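Local coordinates for transcription termination factor FttA (Pyrococcus horikoshii, PDB 3AF6), which probably terminates transcription as a zinc-dependent ribonuclease of the beta-CASP family, cutting nascent RNA at the exit channel of RNA polymerase, at residues Asn272-Asp275 / Gly276-Thr280; Ala605-Arg608 / Pro609-Arg613. All blocks are in the same frame, centred on the assembly; numbering follows the deposited sequence.

Contact 1: residues Asn272-Asp275 / Gly276-Thr280; sequences NLFD and GPIYT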
loop_
_atom_site.group_PDB
_atom_site.type_symbol
_atom_site.label_atom_id
_atom_site.label_comp_id
_atom_site.label_asym_id
_atom_site.label_seq_id
_atom_site.Cartn_x
_atom_site.Cartn_y
_atom_site.Cartn_z
ATOM N N ASN A 272 -8.922 21.031 1.629
ATOM C CA ASN A 272 -7.758 21.823 1.241
ATOM C C ASN A 272 -6.751 22.030 2.373
ATOM O O ASN A 272 -6.211 23.125 2.541
ATOM C CB ASN A 272 -8.191 23.186 0.719
ATOM C CG ASN A 272 -8.688 23.123 -0.696
ATOM O OD1 ASN A 272 -9.683 22.458 -0.984
ATOM N ND2 ASN A 272 -7.995 23.814 -1.601
ATOM N N LEU A 273 -6.487 20.980 3.137
ATOM C CA LEU A 273 -5.550 21.086 4.235
ATOM C C LEU A 273 -4.132 20.744 3.817
ATOM O O LEU A 273 -3.203 20.901 4.605
ATOM C CB LEU A 273 -5.973 20.163 5.383
ATOM C CG LEU A 273 -7.350 20.442 5.997
ATOM C CD1 LEU A 273 -7.637 19.421 7.091
ATOM C CD2 LEU A 273 -7.394 21.860 6.552
ATOM N N PHE A 274 -3.953 20.305 2.575
ATOM C CA PHE A 274 -2.629 19.904 2.131
ATOM C C PHE A 274 -2.565 19.664 0.630
ATOM O O PHE A 274 -3.531 19.193 0.023
ATOM C CB PHE A 274 -2.264 18.616 2.871
ATOM C CG PHE A 274 -1.053 17.900 2.336
ATOM C CD1 PHE A 274 0.232 18.370 2.598
ATOM C CD2 PHE A 274 -1.197 16.701 1.638
ATOM C CE1 PHE A 274 1.359 17.652 2.181
ATOM C CE2 PHE A 274 -0.081 15.973 1.214
ATOM C CZ PHE A 274 1.200 16.447 1.488
ATOM N N ASP A 275 -1.442 20.019 0.017
ATOM C CA ASP A 275 -1.274 19.741 -1.398
ATOM C C ASP A 275 0.197 19.503 -1.717
ATOM O O ASP A 275 0.730 19.979 -2.712
ATOM C CB ASP A 275 -1.878 20.843 -2.279
ATOM C CG ASP A 275 -1.017 22.066 -2.370
ATOM O OD1 ASP A 275 -1.057 22.714 -3.439
ATOM O OD2 ASP A 275 -0.317 22.386 -1.387
ATOM N N GLY A 276 0.842 18.752 -0.832
ATOM C CA GLY A 276 2.239 18.401 -1.009
ATOM C C GLY A 276 2.285 16.978 -1.538
ATOM O O GLY A 276 1.247 16.431 -1.918
ATOM N N PRO A 277 3.458 16.338 -1.559
ATOM C CA PRO A 277 3.616 14.965 -2.056
ATOM C C PRO A 277 3.272 13.823 -1.099
ATOM O O PRO A 277 3.450 13.932 0.114
ATOM C CB PRO A 277 5.087 14.925 -2.436
ATOM C CG PRO A 277 5.700 15.731 -1.320
ATOM C CD PRO A 277 4.772 16.929 -1.246
ATOM N N ILE A 278 2.784 12.721 -1.659
ATOM C CA ILE A 278 2.487 11.529 -0.866
ATOM C C ILE A 278 3.375 10.427 -1.431
ATOM O O ILE A 278 3.210 10.040 -2.584
ATOM C CB ILE A 278 1.046 11.045 -1.027
ATOM C CG1 ILE A 278 0.056 12.150 -0.660
ATOM C CG2 ILE A 278 0.833 9.820 -0.151
ATOM C CD1 ILE A 278 -1.390 11.769 -0.947
ATOM N N TYR A 279 4.315 9.926 -0.637
ATOM C CA TYR A 279 5.203 8.869 -1.113
ATOM C C TYR A 279 4.727 7.498 -0.673
ATOM O O TYR A 279 4.324 7.317 0.472
ATOM C CB TYR A 279 6.617 9.091 -0.602
ATOM C CG TYR A 279 7.223 10.378 -1.073
ATOM C CD1 TYR A 279 7.155 11.537 -0.289
ATOM C CD2 TYR A 279 7.815 10.461 -2.331
ATOM C CE1 TYR A 279 7.660 12.749 -0.756
ATOM C CE2 TYR A 279 8.323 11.659 -2.809
ATOM C CZ TYR A 279 8.242 12.797 -2.023
ATOM O OH TYR A 279 8.730 13.976 -2.516
ATOM N N THR A 280 4.788 6.531 -1.585
ATOM C CA THR A 280 4.372 5.168 -1.282
ATOM C C THR A 280 4.806 4.210 -2.418
ATOM O O THR A 280 5.222 4.676 -3.487
ATOM C CB THR A 280 2.840 5.130 -1.079
ATOM O OG1 THR A 280 2.470 3.884 -0.486
ATOM C CG2 THR A 280 2.116 5.289 -2.400
#
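Phe274 lays one face of its ring against the backbone of Gly276, two residues further along, and this is the tightly packed part of the turn. The amide N of Gly276 sits 3.2 Å above the ring plane, over its centre, so peptide backbone rather than a side chain meets the aromatic face. With no side chain of its own, Gly276 lets the ring lie close along the main chain. The ring gets there because CG is anti to the backbone N of Phe274 (chi1 168°), which carries it forward beside the outgoing chain. Its rim points on into the strand: CZ is 3.6 Å from Pro277 O, which lies at the edge in the ring plane, and CE2 is 4.3 Å from Ile278 CG1, a looser apolar contact also near that plane. Leu249 and Ile252 also touch Phe274 and help bury it.

The solvent side is quite different. Asp275 is exposed and its side chain sets out away from the chain that follows; the carboxylate takes no hydrogen bond from those residues. Asn272, also exposed, has a positive phi of 53° and is the C-prime residue of the Schellman motif that ends helix 267-270.

From here the chain enters strand 278-280, between strands 251-253 and 320-322 and parallel to both. At this entry the ring of Pro277 is buried against helix 164-178, on Phe170 and Val174. The turn thus completes the beta-alpha-beta connection from strand 251-253, the metallo-beta-lactamase segment that carries zinc ligands His256, His258, Asp260 and His261.

Contact 2: residues Ala605-Arg608 / Pro609-Arg613; sequences AKVR and PRPER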
loop_
_atom_site.group_PDB
_atom_site.type_symbol
_atom_site.label_atom_id
_atom_site.label_comp_id
_atom_site.label_asym_id
_atom_site.label_seq_id
_atom_site.Cartn_x
_atom_site.Cartn_y
_atom_site.Cartn_z
ATOM N N ALA A 605 15.570 -9.187 17.913
ATOM C CA ALA A 605 16.821 -9.944 17.991
ATOM C C ALA A 605 17.637 -9.837 16.694
ATOM O O ALA A 605 18.839 -9.569 16.732
ATOM C CB ALA A 605 16.521 -11.408 18.299
ATOM N N LYS A 606 16.975 -10.023 15.557
ATOM C CA LYS A 606 17.643 -9.971 14.261
ATOM C C LYS A 606 17.846 -8.590 13.629
ATOM O O LYS A 606 18.765 -8.420 12.831
ATOM C CB LYS A 606 16.886 -10.826 13.241
ATOM C CG LYS A 606 16.627 -12.264 13.649
ATOM C CD LYS A 606 17.754 -13.188 13.210
ATOM C CE LYS A 606 17.323 -14.653 13.264
ATOM N NZ LYS A 606 16.834 -15.055 14.620
ATOM N N VAL A 607 17.012 -7.605 13.946
ATOM C CA VAL A 607 17.186 -6.309 13.295
ATOM C C VAL A 607 18.613 -5.783 13.437
ATOM O O VAL A 607 19.249 -5.924 14.487
ATOM C CB VAL A 607 16.166 -5.264 13.800
ATOM C CG1 VAL A 607 16.357 -4.993 15.267
ATOM C CG2 VAL A 607 16.297 -4.001 12.989
ATOM N N ARG A 608 19.107 -5.171 12.364
ATOM C CA ARG A 608 20.474 -4.665 12.328
ATOM C C ARG A 608 20.574 -3.375 11.505
ATOM O O ARG A 608 20.008 -3.285 10.405
ATOM C CB ARG A 608 21.365 -5.744 11.694
ATOM C CG ARG A 608 22.738 -5.886 12.271
ATOM C CD ARG A 608 22.685 -6.310 13.726
ATOM N NE ARG A 608 22.017 -7.590 13.932
ATOM C CZ ARG A 608 21.925 -8.182 15.120
ATOM N NH1 ARG A 608 22.458 -7.604 16.188
ATOM N NH2 ARG A 608 21.307 -9.346 15.250
ATOM N N PRO A 609 21.295 -2.363 12.024
ATOM C CA PRO A 609 21.984 -2.409 13.319
ATOM C C PRO A 609 21.025 -2.354 14.492
ATOM O O PRO A 609 19.897 -1.880 14.352
ATOM C CB PRO A 609 22.919 -1.193 13.269
ATOM C CG PRO A 609 22.290 -0.290 12.317
ATOM C CD PRO A 609 21.757 -1.205 11.240
ATOM N N ARG A 610 21.473 -2.851 15.641
ATOM C CA ARG A 610 20.659 -2.860 16.853
ATOM C C ARG A 610 20.372 -1.413 17.231
ATOM O O ARG A 610 21.285 -0.610 17.392
ATOM C CB ARG A 610 21.420 -3.579 17.963
ATOM C CG ARG A 610 20.725 -3.708 19.300
ATOM C CD ARG A 610 21.420 -4.810 20.087
ATOM N NE ARG A 610 20.984 -4.939 21.477
ATOM C CZ ARG A 610 21.191 -4.014 22.412
ATOM N NH1 ARG A 610 21.824 -2.884 22.101
ATOM N NH2 ARG A 610 20.784 -4.224 23.662
ATOM N N PRO A 611 19.090 -1.058 17.362
ATOM C CA PRO A 611 18.657 0.301 17.713
ATOM C C PRO A 611 18.926 0.751 19.158
ATOM O O PRO A 611 19.025 -0.066 20.071
ATOM C CB PRO A 611 17.166 0.270 17.385
ATOM C CG PRO A 611 16.793 -1.135 17.774
ATOM C CD PRO A 611 17.929 -1.946 17.163
ATOM N N GLU A 612 19.043 2.064 19.351
ATOM C CA GLU A 612 19.280 2.623 20.681
ATOM C C GLU A 612 17.986 2.575 21.472
ATOM O O GLU A 612 18.002 2.351 22.676
ATOM C CB GLU A 612 19.743 4.079 20.600
ATOM C CG GLU A 612 21.095 4.284 19.967
ATOM C CD GLU A 612 21.363 5.750 19.651
ATOM O OE1 GLU A 612 22.502 6.063 19.231
ATOM O OE2 GLU A 612 20.434 6.581 19.815
ATOM N N ARG A 613 16.867 2.809 20.794
ATOM C CA ARG A 613 15.581 2.775 21.462
ATOM C C ARG A 613 14.487 2.253 20.543
ATOM O O ARG A 613 14.489 2.496 19.333
ATOM C CB ARG A 613 15.212 4.167 22.006
ATOM C CG ARG A 613 14.931 5.241 20.959
ATOM C CD ARG A 613 15.543 6.603 21.344
ATOM N NE ARG A 613 14.624 7.527 22.023
ATOM C CZ ARG A 613 14.140 7.373 23.256
ATOM N NH1 ARG A 613 14.470 6.319 23.992
ATOM N NH2 ARG A 613 13.325 8.287 23.765
#
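A chi1 of 63° sets Val607 CG1 between its backbone N and carbonyl carbon, where it meets the CD corner of the Pro611 ring, 3.9 Å away. That apolar touch closes the base of a turn whose sharp bend is the cis peptide between Arg608 and Pro609. Arg608 is folded back on itself: chi2 of 63° and chi3 of 60° curl the chain over the turn, with CD 4.0 Å from Pro609 CA and 4.1 Å from Arg610 N. The aliphatic part of the arginine therefore packs along the backbone, while its guanidinium swings back toward the helix end. There NH2 comes within 2.9 Å of Ala605 O, but at an angle too poor for a hydrogen bond.

Arg610 takes another course. Its extended chain leads away from the bend, and NH2 is hydrogen-bonded to Phe635 O, at the end of helix 621-635. The charged groups of the two arginines stay apart, with Arg608 NH1 6.1 Å from Arg610 NE, so any repulsion between them is probably mild. Val607 and Pro611 form the buried side, with Leu386 also touching Val607, whereas Arg608 is exposed.

Residues Val607 to Arg610 make a type VIb turn, with cis-proline Pro609 in its third position and no bond needed to close it. It reverses the chain after helix 597-606 and delivers it to strand 613-617, a helix-to-strand link in the C-terminal part of the metallo-beta-lactamase fold.

Contact 1 comes first along the chain, contact 2 more than 300 residues later, after the intervening beta-CASP region. Their centres are about 31 Å apart and their nearest atoms about 21 Å, so they do not touch. Both are turns that follow a helix and lead into a strand, but of different sheets: 278-280 belongs to the one running from 320-322 to 647-649, and 613-617 to the one running from 329-332 to 638-640. Both sheets belong to the metallo-beta-lactamase part of the protein. Zinc ligand His261 precedes contact 1 and His618 follows contact 2; the two meet at one zinc ion, joining these distant parts of the chain.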